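Local coordinates for solute-binding periplasmic protein of iron/siderophore ABC transporter (Yersinia pestis, PDB 6B2Y), which probably binds chelated iron in the periplasm and hands it to an ABC transporter for import, as expected of a siderophore-type solute-binding protein, at residues A[218-223]-A[275-280]; A[327-332]-A[344-349]. All blocks are in the same frame, centred on the assembly; numbering follows the deposited sequence.

Contact 1: A[218-223]-A[275-280]; sequences VFIELR and IYIASG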
loop_
_atom_site.group_PDB
_atom_site.type_symbol
_atom_site.label_atom_id
_atom_site.label_comp_id
_atom_site.label_asym_id
_atom_site.label_seq_id
_atom_site.Cartn_x
_atom_site.Cartn_y
_atom_site.Cartn_z
ATOM N N VAL A 218 -5.032 -19.434 -2.404
ATOM C CA VAL A 218 -3.934 -18.478 -2.309
ATOM C C VAL A 218 -3.643 -18.220 -0.842
ATOM O O VAL A 218 -4.560 -17.980 -0.050
ATOM C CB VAL A 218 -4.268 -17.138 -2.999
ATOM C CG1 VAL A 218 -3.069 -16.157 -2.871
ATOM C CG2 VAL A 218 -4.665 -17.338 -4.459
ATOM N N PHE A 219 -2.361 -18.217 -0.488
ATOM C CA PHE A 219 -1.926 -17.719 0.810
ATOM C C PHE A 219 -0.947 -16.579 0.592
ATOM O O PHE A 219 0.027 -16.735 -0.156
ATOM C CB PHE A 219 -1.254 -18.799 1.660
ATOM C CG PHE A 219 -0.811 -18.294 3.005
ATOM C CD1 PHE A 219 -1.748 -17.964 3.973
ATOM C CD2 PHE A 219 0.535 -18.097 3.285
ATOM C CE1 PHE A 219 -1.356 -17.472 5.209
ATOM C CE2 PHE A 219 0.928 -17.607 4.527
ATOM C CZ PHE A 219 -0.016 -17.298 5.482
ATOM N N ILE A 220 -1.204 -15.435 1.232
ATOM C CA ILE A 220 -0.271 -14.309 1.205
ATOM C C ILE A 220 0.376 -14.167 2.580
ATOM O O ILE A 220 -0.308 -13.998 3.594
ATOM C CB ILE A 220 -0.946 -12.997 0.766
ATOM C CG1 ILE A 220 0.114 -11.888 0.657
ATOM C CG2 ILE A 220 -2.049 -12.582 1.720
ATOM C CD1 ILE A 220 -0.012 -11.038 -0.567
ATOM N N GLU A 221 1.704 -14.241 2.616
ATOM C CA GLU A 221 2.453 -14.023 3.845
ATOM C C GLU A 221 2.949 -12.584 3.822
ATOM O O GLU A 221 3.881 -12.254 3.086
ATOM C CB GLU A 221 3.611 -15.011 3.970
ATOM C CG GLU A 221 4.221 -14.981 5.347
ATOM C CD GLU A 221 5.463 -15.831 5.462
ATOM O OE1 GLU A 221 6.136 -15.733 6.504
ATOM O OE2 GLU A 221 5.758 -16.588 4.515
ATOM N N LEU A 222 2.304 -11.722 4.608
ATOM C CA LEU A 222 2.709 -10.322 4.666
ATOM C C LEU A 222 4.006 -10.157 5.462
ATOM O O LEU A 222 4.177 -10.739 6.533
ATOM C CB LEU A 222 1.601 -9.480 5.291
ATOM C CG LEU A 222 0.299 -9.485 4.495
ATOM C CD1 LEU A 222 -0.835 -8.825 5.304
ATOM C CD2 LEU A 222 0.503 -8.763 3.164
ATOM N N ARG A 223 4.896 -9.315 4.941
ATOM C CA ARG A 223 6.212 -9.097 5.549
ATOM C C ARG A 223 6.903 -10.420 5.841
ATOM O O ARG A 223 7.430 -10.641 6.933
ATOM C CB ARG A 223 6.104 -8.224 6.790
ATOM C CG ARG A 223 5.296 -6.955 6.553
ATOM C CD ARG A 223 5.051 -6.178 7.836
ATOM N NE ARG A 223 4.373 -6.989 8.842
ATOM C CZ ARG A 223 4.884 -7.251 10.042
ATOM N NH1 ARG A 223 4.207 -7.995 10.909
ATOM N NH2 ARG A 223 6.078 -6.764 10.375
ATOM N N ILE A 275 -1.201 -21.367 -4.643
ATOM C CA ILE A 275 -0.336 -20.236 -4.966
ATOM C C ILE A 275 0.156 -19.613 -3.666
ATOM O O ILE A 275 -0.610 -19.475 -2.707
ATOM C CB ILE A 275 -1.091 -19.201 -5.827
ATOM C CG1 ILE A 275 -1.392 -19.781 -7.208
ATOM C CG2 ILE A 275 -0.317 -17.888 -5.941
ATOM C CD1 ILE A 275 -2.259 -18.899 -8.067
ATOM N N TYR A 276 1.441 -19.239 -3.633
ATOM C CA TYR A 276 2.061 -18.610 -2.471
ATOM C C TYR A 276 2.566 -17.231 -2.866
ATOM O O TYR A 276 3.229 -17.080 -3.897
ATOM C CB TYR A 276 3.221 -19.454 -1.914
ATOM C CG TYR A 276 4.049 -18.706 -0.883
ATOM C CD1 TYR A 276 3.692 -18.712 0.454
ATOM C CD2 TYR A 276 5.178 -17.994 -1.256
ATOM C CE1 TYR A 276 4.431 -18.028 1.400
ATOM C CE2 TYR A 276 5.929 -17.294 -0.312
ATOM C CZ TYR A 276 5.556 -17.326 1.010
ATOM O OH TYR A 276 6.284 -16.638 1.954
ATOM N N ILE A 277 2.242 -16.226 -2.048
ATOM C CA ILE A 277 2.682 -14.852 -2.257
ATOM C C ILE A 277 3.351 -14.369 -0.982
ATOM O O ILE A 277 2.802 -14.543 0.112
ATOM C CB ILE A 277 1.513 -13.907 -2.613
ATOM C CG1 ILE A 277 0.694 -14.459 -3.774
ATOM C CG2 ILE A 277 2.040 -12.522 -2.985
ATOM C CD1 ILE A 277 -0.439 -13.523 -4.199
ATOM N N ALA A 278 4.516 -13.737 -1.124
ATOM C CA ALA A 278 5.183 -13.057 -0.024
ATOM C C ALA A 278 5.175 -11.554 -0.279
ATOM O O ALA A 278 5.380 -11.116 -1.410
ATOM C CB ALA A 278 6.637 -13.544 0.129
ATOM N N SER A 279 4.943 -10.760 0.760
ATOM C CA SER A 279 5.096 -9.313 0.638
ATOM C C SER A 279 6.341 -8.863 1.383
ATOM O O SER A 279 6.740 -9.465 2.385
ATOM C CB SER A 279 3.884 -8.525 1.172
ATOM O OG SER A 279 3.968 -8.305 2.571
ATOM N N GLY A 280 6.935 -7.779 0.895
ATOM C CA GLY A 280 8.082 -7.207 1.573
ATOM C C GLY A 280 8.494 -5.901 0.937
ATOM O O GLY A 280 7.978 -5.503 -0.108
#
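Glu221 and Tyr276 meet on one face of a pair of parallel strands whose backbones are joined by an alternating ladder. Phe219 N donates to Ile275 O, Phe219 O accepts from Ile277 N, and Glu221 repeats the pattern with Ile277 O and Ser279 N, the shortest bond being 2.8 Å from Glu221 N to Ile277 O. Glu221 can be followed outward from this ladder. Its CB lies 3.7 Å from Tyr276 OH; CG, anti to the backbone N (chi1 -169°), starts an extended chain; CD lies 3.7 Å from Tyr276 OH; and OE2 at the tip accepts a hydrogen bond from Tyr276 OH at 2.6 Å. The phenol approaches OE2 on its anti side, about 30° out of the carboxylate plane, while OE2 itself lies in the plane of the tyrosine ring, at its edge. Arg312 forms a salt bridge with the same oxygen, so two partners grip this buried acid.

The other face is aliphatic. Ile220 CD1 rests 3.5 Å from Ile277 CG2, and Val218 CG1 reaches Ile277 CD1 at 4.0 Å, a layer covered by Phe346 and Phe350 of helix 340-350 and by Ile243 of helix 239-245. Where the pairing runs out, Ser279 OG (chi1 85°) accepts a bond from Arg223 N at 2.7 Å and is also hydrogen-bonded to His331 ND1. Strands 217-221 and 275-280, adjacent and parallel with helices 239-245 and 265-271 between them in sequence, belong to the mixed sheet of what is, by its place in the chain, the C-terminal alpha/beta lobe of a periplasmic binding protein.

Contact 2: A[327-332]-A[344-349]; sequences YAIWHN and QSFAKW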
loop_
_atom_site.group_PDB
_atom_site.type_symbol
_atom_site.label_atom_id
_atom_site.label_comp_id
_atom_site.label_asym_id
_atom_site.label_seq_id
_atom_site.Cartn_x
_atom_site.Cartn_y
_atom_site.Cartn_z
ATOM N N TYR A 327 5.428 -16.104 -5.666
ATOM C CA TYR A 327 5.540 -14.727 -6.140
ATOM C C TYR A 327 5.792 -13.809 -4.952
ATOM O O TYR A 327 5.551 -14.181 -3.804
ATOM C CB TYR A 327 4.260 -14.281 -6.889
ATOM C CG TYR A 327 3.775 -15.317 -7.885
ATOM C CD1 TYR A 327 4.133 -15.228 -9.220
ATOM C CD2 TYR A 327 2.972 -16.392 -7.481
ATOM C CE1 TYR A 327 3.711 -16.171 -10.135
ATOM C CE2 TYR A 327 2.552 -17.359 -8.396
ATOM C CZ TYR A 327 2.925 -17.233 -9.723
ATOM O OH TYR A 327 2.521 -18.170 -10.657
ATOM N N ALA A 328 6.268 -12.593 -5.239
ATOM C CA ALA A 328 6.400 -11.573 -4.207
ATOM C C ALA A 328 5.813 -10.252 -4.687
ATOM O O ALA A 328 5.895 -9.905 -5.870
ATOM C CB ALA A 328 7.861 -11.354 -3.770
ATOM N N ILE A 329 5.225 -9.520 -3.738
ATOM C CA ILE A 329 4.566 -8.245 -3.991
ATOM C C ILE A 329 5.089 -7.207 -3.002
ATOM O O ILE A 329 5.402 -7.526 -1.852
ATOM C CB ILE A 329 3.026 -8.387 -3.877
ATOM C CG1 ILE A 329 2.342 -7.106 -4.345
ATOM C CG2 ILE A 329 2.628 -8.750 -2.436
ATOM C CD1 ILE A 329 2.424 -6.880 -5.845
ATOM N N TRP A 330 5.163 -5.953 -3.454
ATOM C CA TRP A 330 5.610 -4.855 -2.590
ATOM C C TRP A 330 4.623 -4.632 -1.451
ATOM O O TRP A 330 3.424 -4.445 -1.681
ATOM C CB TRP A 330 5.754 -3.584 -3.420
ATOM C CG TRP A 330 6.430 -2.401 -2.778
ATOM C CD1 TRP A 330 7.690 -2.357 -2.241
ATOM C CD2 TRP A 330 5.907 -1.071 -2.685
ATOM N NE1 TRP A 330 7.978 -1.079 -1.800
ATOM C CE2 TRP A 330 6.901 -0.271 -2.062
ATOM C CE3 TRP A 330 4.695 -0.472 -3.070
ATOM C CZ2 TRP A 330 6.718 1.083 -1.809
ATOM C CZ3 TRP A 330 4.511 0.881 -2.816
ATOM C CH2 TRP A 330 5.514 1.643 -2.185
ATOM N N HIS A 331 5.134 -4.631 -0.220
ATOM C CA HIS A 331 4.239 -4.656 0.925
ATOM C C HIS A 331 3.427 -3.377 1.050
ATOM O O HIS A 331 2.269 -3.426 1.488
ATOM C CB HIS A 331 5.011 -4.887 2.214
ATOM C CG HIS A 331 4.130 -4.869 3.416
ATOM N ND1 HIS A 331 3.235 -5.884 3.687
ATOM C CD2 HIS A 331 3.957 -3.940 4.386
ATOM C CE1 HIS A 331 2.558 -5.581 4.779
ATOM N NE2 HIS A 331 2.988 -4.413 5.229
ATOM N N ASN A 332 3.995 -2.237 0.658
ATOM C CA ASN A 332 3.290 -0.981 0.887
ATOM C C ASN A 332 2.026 -0.842 0.057
ATOM O O ASN A 332 1.229 0.066 0.347
ATOM C CB ASN A 332 4.230 0.193 0.638
ATOM C CG ASN A 332 5.273 0.324 1.729
ATOM O OD1 ASN A 332 4.962 0.222 2.914
ATOM N ND2 ASN A 332 6.526 0.535 1.329
ATOM N N GLN A 344 -3.697 -6.133 -10.380
ATOM C CA GLN A 344 -3.378 -6.586 -11.732
ATOM C C GLN A 344 -2.286 -7.645 -11.710
ATOM O O GLN A 344 -2.355 -8.631 -12.460
ATOM C CB GLN A 344 -2.958 -5.406 -12.608
ATOM C CG GLN A 344 -4.090 -4.474 -13.005
ATOM C CD GLN A 344 -3.643 -3.452 -14.028
ATOM O OE1 GLN A 344 -2.445 -3.306 -14.298
ATOM N NE2 GLN A 344 -4.587 -2.744 -14.598
ATOM N N SER A 345 -1.267 -7.463 -10.864
ATOM C CA SER A 345 -0.198 -8.458 -10.777
ATOM C C SER A 345 -0.728 -9.793 -10.262
ATOM O O SER A 345 -0.385 -10.852 -10.803
ATOM C CB SER A 345 0.930 -7.953 -9.872
ATOM O OG SER A 345 1.679 -6.944 -10.522
ATOM N N PHE A 346 -1.571 -9.766 -9.222
ATOM C CA PHE A 346 -2.177 -11.002 -8.730
ATOM C C PHE A 346 -2.934 -11.717 -9.843
ATOM O O PHE A 346 -2.777 -12.929 -10.041
ATOM C CB PHE A 346 -3.137 -10.724 -7.569
ATOM C CG PHE A 346 -2.461 -10.371 -6.278
ATOM C CD1 PHE A 346 -1.107 -10.029 -6.250
ATOM C CD2 PHE A 346 -3.177 -10.353 -5.096
ATOM C CE1 PHE A 346 -0.495 -9.692 -5.061
ATOM C CE2 PHE A 346 -2.579 -10.007 -3.903
ATOM C CZ PHE A 346 -1.210 -9.684 -3.885
ATOM N N ALA A 347 -3.784 -10.981 -10.557
ATOM C CA ALA A 347 -4.621 -11.589 -11.590
ATOM C C ALA A 347 -3.772 -12.231 -12.679
ATOM O O ALA A 347 -4.059 -13.349 -13.128
ATOM C CB ALA A 347 -5.542 -10.538 -12.197
ATOM N N LYS A 348 -2.730 -11.533 -13.117
ATOM C CA LYS A 348 -1.868 -12.066 -14.170
ATOM C C LYS A 348 -1.133 -13.317 -13.705
ATOM O O LYS A 348 -0.892 -14.233 -14.504
ATOM C CB LYS A 348 -0.886 -10.987 -14.632
ATOM C CG LYS A 348 -0.216 -11.262 -15.977
ATOM C CD LYS A 348 0.770 -10.169 -16.328
ATOM C CE LYS A 348 1.570 -10.524 -17.570
ATOM N NZ LYS A 348 0.763 -10.387 -18.813
ATOM N N TRP A 349 -0.732 -13.368 -12.428
ATOM C CA TRP A 349 -0.143 -14.592 -11.894
ATOM C C TRP A 349 -1.163 -15.724 -11.840
ATOM O O TRP A 349 -0.839 -16.870 -12.181
ATOM C CB TRP A 349 0.421 -14.365 -10.497
ATOM C CG TRP A 349 1.547 -13.394 -10.426
ATOM C CD1 TRP A 349 2.437 -13.084 -11.415
ATOM C CD2 TRP A 349 1.921 -12.608 -9.284
ATOM N NE1 TRP A 349 3.340 -12.140 -10.960
ATOM C CE2 TRP A 349 3.049 -11.843 -9.653
ATOM C CE3 TRP A 349 1.410 -12.481 -7.989
ATOM C CZ2 TRP A 349 3.665 -10.957 -8.775
ATOM C CZ3 TRP A 349 2.029 -11.606 -7.115
ATOM C CH2 TRP A 349 3.145 -10.857 -7.510
HETATM O O HOH W 1 0.067 -19.617 -10.491
#
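Tyr327 and Trp349 lie face against face, the phenol ring stacked with an offset on the five-membered ring of the indole, centroids 4.1 Å apart and planes at 18°. The two side chains slide past each other in opposite directions, so each ring also receives the other's CB: Tyr327 CB sits 3.4 Å from the centroid of the indole six-membered ring, only 9° off its normal, and Trp349 CB lies over the phenol face, 3.9 Å from its centroid. With CG anti to the carbonyl carbon (chi1 -64°), the indole folds back along its own helix, its opposite face over Ser345 O. The indole is thus a slab between helix 340-350 and strand 326-330, the usual layering of an alpha/beta lobe, here with strand and helix running nearly antiparallel.

Toward Ile329 the packing thins. Its CG1 lies 3.9 Å from Phe346 CE1, the two side chains crossing at about a right angle with Ile329 CB at the ring edge, while Ile329 CD1 comes no nearer than 4.4 Å to Ser345 CB. Beyond the phenol ring a water lies 2.9 Å from Tyr327 OH and donates a weak, long bond to Trp349 O, at 3.4 Å.

Contacts 1 and 2, with centres about 9 Å apart, share one sheet, in which strands 275-280 and 326-330 are neighbours. Contact 1 joins strands within the sheet, whereas contact 2 fastens its next strand to helix 340-350. The seam between them is polar as well as apolar: Ala278 O probably accepts a hydrogen bond from Ile329 N at 2.8 Å, and Ser279 OG probably bonds His331 ND1 at the same distance. Ile277 of contact 1 touches Ile329 and Phe346 of contact 2, so the two share one apolar layer against helix 340-350. Neither contact binds sodium: a bound ion lies about 13 Å from the Val218 side chain, and one about 12 Å from that of Phe346.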